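Local coordinates for protein putative nucleoside-diphosphate-sugar epimerase (Staphylococcus aureus subsp. aureus, PDB 3E48) that is of unknown function but probably binds NAD(P)H through a Rossmann-type domain, as expected of a putative nucleoside-diphosphate-sugar epimerase, at residues B[139-144]-B[170-175]; B[160-165]-B[227-232]. All blocks are in the same frame, centred on the assembly; numbering follows the deposited sequence.

Contact 1: B[139-144]-B[170-175]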
loop_
_atom_site.group_PDB
_atom_site.type_symbol
_atom_site.label_atom_id
_atom_site.label_comp_id
_atom_site.label_asym_id
_atom_site.label_seq_id
_atom_site.Cartn_x
_atom_site.Cartn_y
_atom_site.Cartn_z
ATOM N N ARG B 139 0.099 -12.761 -5.550
ATOM C CA ARG B 139 0.101 -12.710 -4.095
ATOM C C ARG B 139 0.140 -14.134 -3.552
ATOM O O ARG B 139 -0.553 -15.013 -4.058
ATOM C CB ARG B 139 -1.141 -11.956 -3.601
ATOM C CG ARG B 139 -1.102 -10.475 -3.981
ATOM C CD ARG B 139 -2.453 -9.771 -3.847
ATOM N NE ARG B 139 -2.893 -9.649 -2.461
ATOM C CZ ARG B 139 -3.887 -10.351 -1.929
ATOM N NH1 ARG B 139 -4.551 -11.231 -2.668
ATOM N NH2 ARG B 139 -4.218 -10.171 -0.656
HETATM N N MSE B 140 0.972 -14.370 -2.544
HETATM C CA MSE B 140 1.070 -15.706 -1.973
HETATM C C MSE B 140 0.587 -15.764 -0.529
HETATM O O MSE B 140 0.669 -14.772 0.206
HETATM C CB MSE B 140 2.519 -16.207 -2.056
HETATM C CG MSE B 140 3.498 -15.440 -1.189
HETATM SE SE MSE B 140 5.355 -15.923 -1.526
HETATM C CE MSE B 140 6.114 -14.155 -1.405
ATOM N N ALA B 141 0.074 -16.928 -0.135
ATOM C CA ALA B 141 -0.397 -17.147 1.231
ATOM C C ALA B 141 0.824 -17.457 2.101
ATOM O O ALA B 141 1.955 -17.359 1.627
ATOM C CB ALA B 141 -1.401 -18.302 1.264
HETATM N N MSE B 142 0.602 -17.831 3.360
HETATM C CA MSE B 142 1.698 -18.112 4.295
HETATM C C MSE B 142 2.414 -19.453 4.081
HETATM O O MSE B 142 1.774 -20.491 3.953
HETATM C CB MSE B 142 1.177 -18.035 5.738
HETATM C CG MSE B 142 2.272 -18.032 6.802
HETATM SE SE MSE B 142 1.577 -17.948 8.616
HETATM C CE MSE B 142 0.821 -16.161 8.585
ATOM N N TYR B 143 3.746 -19.430 4.057
ATOM C CA TYR B 143 4.517 -20.660 3.862
ATOM C C TYR B 143 4.249 -21.727 4.919
ATOM O O TYR B 143 4.227 -21.436 6.116
ATOM C CB TYR B 143 6.024 -20.388 3.893
ATOM C CG TYR B 143 6.551 -19.403 2.886
ATOM C CD1 TYR B 143 6.260 -19.530 1.528
ATOM C CD2 TYR B 143 7.403 -18.372 3.287
ATOM C CE1 TYR B 143 6.809 -18.659 0.592
ATOM C CE2 TYR B 143 7.956 -17.499 2.361
ATOM C CZ TYR B 143 7.656 -17.649 1.018
ATOM O OH TYR B 143 8.211 -16.793 0.099
HETATM N N MSE B 144 4.081 -22.970 4.477
HETATM C CA MSE B 144 3.880 -24.083 5.406
HETATM C C MSE B 144 5.244 -24.556 5.890
HETATM O O MSE B 144 5.388 -25.024 7.016
HETATM C CB MSE B 144 3.227 -25.280 4.710
HETATM C CG MSE B 144 1.734 -25.224 4.545
HETATM SE SE MSE B 144 1.125 -26.798 3.599
HETATM C CE MSE B 144 -0.696 -26.218 3.310
ATOM N N ASN B 170 -4.557 -18.857 5.918
ATOM C CA ASN B 170 -4.345 -19.698 4.755
ATOM C C ASN B 170 -2.855 -19.954 4.565
ATOM O O ASN B 170 -2.034 -19.033 4.589
ATOM C CB ASN B 170 -4.955 -19.072 3.505
ATOM C CG ASN B 170 -4.986 -20.040 2.343
ATOM O OD1 ASN B 170 -4.000 -20.194 1.631
ATOM N ND2 ASN B 170 -6.117 -20.713 2.160
ATOM N N TYR B 171 -2.532 -21.234 4.391
ATOM C CA TYR B 171 -1.164 -21.719 4.228
ATOM C C TYR B 171 -0.954 -22.413 2.892
ATOM O O TYR B 171 -1.883 -22.991 2.336
ATOM C CB TYR B 171 -0.840 -22.749 5.306
ATOM C CG TYR B 171 -0.542 -22.200 6.673
ATOM C CD1 TYR B 171 0.765 -21.886 7.041
ATOM C CD2 TYR B 171 -1.554 -22.047 7.620
ATOM C CE1 TYR B 171 1.064 -21.443 8.320
ATOM C CE2 TYR B 171 -1.269 -21.599 8.906
ATOM C CZ TYR B 171 0.045 -21.301 9.249
ATOM O OH TYR B 171 0.343 -20.865 10.520
ATOM N N ILE B 172 0.286 -22.391 2.413
ATOM C CA ILE B 172 0.644 -23.039 1.152
ATOM C C ILE B 172 2.158 -23.322 1.158
ATOM O O ILE B 172 2.931 -22.572 1.758
ATOM C CB ILE B 172 0.248 -22.139 -0.056
ATOM C CG1 ILE B 172 0.551 -22.853 -1.374
ATOM C CG2 ILE B 172 0.991 -20.803 0.014
ATOM C CD1 ILE B 172 0.012 -22.128 -2.593
ATOM N N THR B 173 2.581 -24.409 0.515
ATOM C CA THR B 173 4.004 -24.750 0.485
ATOM C C THR B 173 4.750 -23.875 -0.511
ATOM O O THR B 173 4.151 -23.310 -1.429
ATOM C CB THR B 173 4.254 -26.221 0.058
ATOM O OG1 THR B 173 3.832 -26.403 -1.298
ATOM C CG2 THR B 173 3.511 -27.187 0.958
ATOM N N ARG B 174 6.061 -23.754 -0.325
ATOM C CA ARG B 174 6.858 -22.974 -1.256
ATOM C C ARG B 174 6.833 -23.718 -2.583
ATOM O O ARG B 174 6.798 -23.106 -3.647
ATOM C CB ARG B 174 8.307 -22.835 -0.783
ATOM C CG ARG B 174 8.491 -21.968 0.445
ATOM C CD ARG B 174 9.887 -21.377 0.482
ATOM N NE ARG B 174 10.094 -20.580 1.685
ATOM C CZ ARG B 174 10.518 -21.070 2.843
ATOM N NH1 ARG B 174 10.794 -22.362 2.959
ATOM N NH2 ARG B 174 10.649 -20.270 3.892
ATOM N N ASN B 175 6.855 -25.048 -2.518
ATOM C CA ASN B 175 6.820 -25.844 -3.736
ATOM C C ASN B 175 5.603 -25.481 -4.584
ATOM O O ASN B 175 5.714 -25.304 -5.801
ATOM C CB ASN B 175 6.785 -27.338 -3.407
ATOM C CG ASN B 175 6.659 -28.204 -4.650
ATOM O OD1 ASN B 175 7.519 -28.172 -5.530
ATOM N ND2 ASN B 175 5.581 -28.976 -4.730
#
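Tyr143 turns its CG anti to the carbonyl carbon (chi1 -58°) and Arg174 does the same before running extended from CG to NE, which lays the arginine across one face of the tyrosine ring. NE sits over the ring centre, 3.6 Å above the plane. The cation-pi assignment rests on Arg174 CZ lying 4.3 Å from the Tyr143 ring centroid, close to the ring normal, while CD adds a CH-pi contact over the same face. The guanidinium is inclined 49° to the ring, so this is no flat stack; NE is buried without a hydrogen-bond partner in the model, and the pi face is what it meets.

The backbones pair as parallel strands. Met142 N donates to Asn170 O (3.1 Å), and Met142 O accepts from Ile172 N (2.9 Å), a ladder that places Met142 beside Tyr171. Their side chains lie alongside, pointing the same way, with Met142 SE 3.5 Å from Tyr171 CE1 in an oblique Met-aromatic contact. The last bond, Met144 N to Ile172 O, is bent (137° at the hydrogen), its donor well above the carbonyl plane. Met144 lies across the other segment: its CG is near Tyr171 CB, its SE is 3.6 Å from Thr173 CG2 and its CE approaches Tyr171 O. Ala141 CB packs on Ile172 CG2 (3.7 Å); Asn170 OD1, although close to Ala141 CB, is hydrogen-bonded to Gly199 N.

Thr173 is the N-cap of helix 174-186, its OG1 accepting from Asp176 N. Neighbouring parallel strands of the central sheet, one running straight into a capped helix, are characteristic of the Rossmann-type alpha/beta fold.

Contact 2: B[160-165]-B[227-232]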
loop_
_atom_site.group_PDB
_atom_site.type_symbol
_atom_site.label_atom_id
_atom_site.label_comp_id
_atom_site.label_asym_id
_atom_site.label_seq_id
_atom_site.Cartn_x
_atom_site.Cartn_y
_atom_site.Cartn_z
ATOM N N LEU B 160 0.769 -24.640 20.887
ATOM C CA LEU B 160 0.915 -23.774 19.722
ATOM C C LEU B 160 0.592 -22.407 20.321
ATOM O O LEU B 160 -0.508 -22.206 20.838
ATOM C CB LEU B 160 -0.116 -24.139 18.652
ATOM C CG LEU B 160 -0.045 -23.338 17.348
ATOM C CD1 LEU B 160 1.266 -23.638 16.630
ATOM C CD2 LEU B 160 -1.233 -23.705 16.467
ATOM N N ILE B 161 1.538 -21.474 20.261
ATOM C CA ILE B 161 1.340 -20.162 20.873
ATOM C C ILE B 161 1.078 -18.954 19.973
ATOM O O ILE B 161 1.024 -17.821 20.466
ATOM C CB ILE B 161 2.537 -19.814 21.785
ATOM C CG1 ILE B 161 3.816 -19.696 20.953
ATOM C CG2 ILE B 161 2.704 -20.893 22.848
ATOM C CD1 ILE B 161 5.032 -19.271 21.749
ATOM N N TYR B 162 0.921 -19.175 18.673
ATOM C CA TYR B 162 0.659 -18.064 17.759
ATOM C C TYR B 162 -0.511 -17.214 18.258
ATOM O O TYR B 162 -1.606 -17.721 18.481
ATOM C CB TYR B 162 0.331 -18.580 16.354
ATOM C CG TYR B 162 1.456 -19.303 15.643
ATOM C CD1 TYR B 162 2.754 -18.788 15.630
ATOM C CD2 TYR B 162 1.204 -20.462 14.911
ATOM C CE1 TYR B 162 3.769 -19.411 14.895
ATOM C CE2 TYR B 162 2.205 -21.086 14.177
ATOM C CZ TYR B 162 3.481 -20.559 14.168
ATOM O OH TYR B 162 4.455 -21.171 13.410
ATOM N N PRO B 163 -0.286 -15.905 18.447
ATOM C CA PRO B 163 -1.341 -15.000 18.921
ATOM C C PRO B 163 -2.272 -14.636 17.775
ATOM O O PRO B 163 -2.340 -13.479 17.355
ATOM C CB PRO B 163 -0.553 -13.800 19.428
ATOM C CG PRO B 163 0.594 -13.744 18.459
ATOM C CD PRO B 163 1.004 -15.202 18.349
ATOM N N ALA B 164 -2.991 -15.634 17.272
ATOM C CA ALA B 164 -3.899 -15.435 16.151
ATOM C C ALA B 164 -5.366 -15.538 16.539
ATOM O O ALA B 164 -6.236 -15.612 15.673
ATOM C CB ALA B 164 -3.584 -16.448 15.051
ATOM N N GLY B 165 -5.643 -15.541 17.840
ATOM C CA GLY B 165 -7.020 -15.639 18.290
ATOM C C GLY B 165 -7.743 -16.828 17.683
ATOM O O GLY B 165 -7.192 -17.923 17.601
ATOM N N GLU B 227 2.918 -9.323 23.117
ATOM C CA GLU B 227 4.174 -8.843 23.688
ATOM C C GLU B 227 5.120 -10.011 23.963
ATOM O O GLU B 227 6.301 -9.959 23.621
ATOM C CB GLU B 227 3.913 -8.085 24.995
ATOM C CG GLU B 227 2.958 -6.901 24.880
ATOM C CD GLU B 227 1.529 -7.320 24.583
ATOM O OE1 GLU B 227 0.981 -8.159 25.328
ATOM O OE2 GLU B 227 0.945 -6.804 23.606
ATOM N N THR B 228 4.591 -11.064 24.576
ATOM C CA THR B 228 5.388 -12.243 24.905
ATOM C C THR B 228 5.931 -12.916 23.645
ATOM O O THR B 228 7.101 -13.296 23.590
ATOM C CB THR B 228 4.558 -13.267 25.711
ATOM O OG1 THR B 228 4.085 -12.652 26.917
ATOM C CG2 THR B 228 5.402 -14.480 26.076
ATOM N N PHE B 229 5.081 -13.061 22.634
ATOM C CA PHE B 229 5.494 -13.687 21.383
ATOM C C PHE B 229 6.642 -12.913 20.734
ATOM O O PHE B 229 7.638 -13.497 20.309
ATOM C CB PHE B 229 4.314 -13.754 20.409
ATOM C CG PHE B 229 4.597 -14.562 19.176
ATOM C CD1 PHE B 229 4.606 -15.953 19.230
ATOM C CD2 PHE B 229 4.876 -13.937 17.968
ATOM C CE1 PHE B 229 4.889 -16.711 18.096
ATOM C CE2 PHE B 229 5.161 -14.684 16.828
ATOM C CZ PHE B 229 5.167 -16.073 16.893
ATOM N N ALA B 230 6.501 -11.594 20.664
ATOM C CA ALA B 230 7.524 -10.749 20.063
ATOM C C ALA B 230 8.837 -10.848 20.826
ATOM O O ALA B 230 9.915 -10.851 20.235
ATOM C CB ALA B 230 7.050 -9.298 20.034
ATOM N N GLU B 231 8.730 -10.926 22.148
ATOM C CA GLU B 231 9.889 -11.012 23.023
ATOM C C GLU B 231 10.680 -12.304 22.863
ATOM O O GLU B 231 11.908 -12.276 22.770
ATOM C CB GLU B 231 9.442 -10.859 24.478
ATOM C CG GLU B 231 9.051 -9.435 24.847
ATOM C CD GLU B 231 8.350 -9.344 26.190
ATOM O OE1 GLU B 231 8.681 -10.138 27.099
ATOM O OE2 GLU B 231 7.476 -8.461 26.340
HETATM N N MSE B 232 9.985 -13.435 22.828
HETATM C CA MSE B 232 10.669 -14.714 22.695
HETATM C C MSE B 232 11.086 -15.056 21.267
HETATM O O MSE B 232 11.640 -16.125 21.018
HETATM C CB MSE B 232 9.810 -15.837 23.294
HETATM C CG MSE B 232 8.425 -15.980 22.704
HETATM SE SE MSE B 232 7.300 -17.152 23.770
HETATM C CE MSE B 232 8.190 -18.836 23.384
#
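Ile161 meets Met232 and Phe229 at the start of a loop that packs against helix 226-231, and this loop carries an inverse gamma turn centred on Pro163. Ile161 directs CG1 between its backbone N and carbonyl carbon (chi1 64°), and the extended branch carries CD1 across to the other segment. There it ends tip to tip with Met232, CD1 lying 3.6 Å from Met232 CE, and the same methyl stands near the plane of the Phe229 ring at its edge, 4.2 Å from CD1 of that ring.

Tyr162 starts away from the helix, yet its ring swings back: Tyr162 CD1 comes within 3.8 Å of Phe229 CZ. That CZ lies in the tyrosine plane at the ring edge, whereas CD1 approaches the phenylalanine ring obliquely. Elsewhere the Tyr162 ring stacks with Tyr247 of helix 239-251, while Tyr162 O and Gly165 O are both hydrogen-bonded to Tyr221 OH.

Pro163 supplies the remaining surface. The turn around it is closed by a weak bond from Ala164 N to Tyr162 O. Phe229 holds CG anti to its backbone N (chi1 -172°), which points the ring at the loop, where Pro163 covers one face; Leu243 and Ala244 of helix 239-251 also touch it. The contacts between the two segments are apolar; their most directed element is a CH-pi contact, Pro163 CD standing 3.9 Å from the Phe229 ring centroid, 18° off the normal and offset toward the rim.

How the contacts relate
Contact 1 lies near the middle of the chain, its centre about 7 Å from the chain centre, whereas contact 2 is about 21 Å out; both are largely buried, but contact 2 includes the exposed Met232. They hold different elements: contact 1 joins strand 134-143 to strand 168-172 and the first turn of helix 174-186, contact 2 a loop and helix 226-231. Backbone hydrogen bonds and a cation-pi pair characterise the first, apolar packing the second, with 575 against 224 Å² buried. Their centres are about 20 Å apart, yet the two meet where Tyr171 OH packs 4.1 Å from Tyr162 CE2, and their segments alternate along the chain.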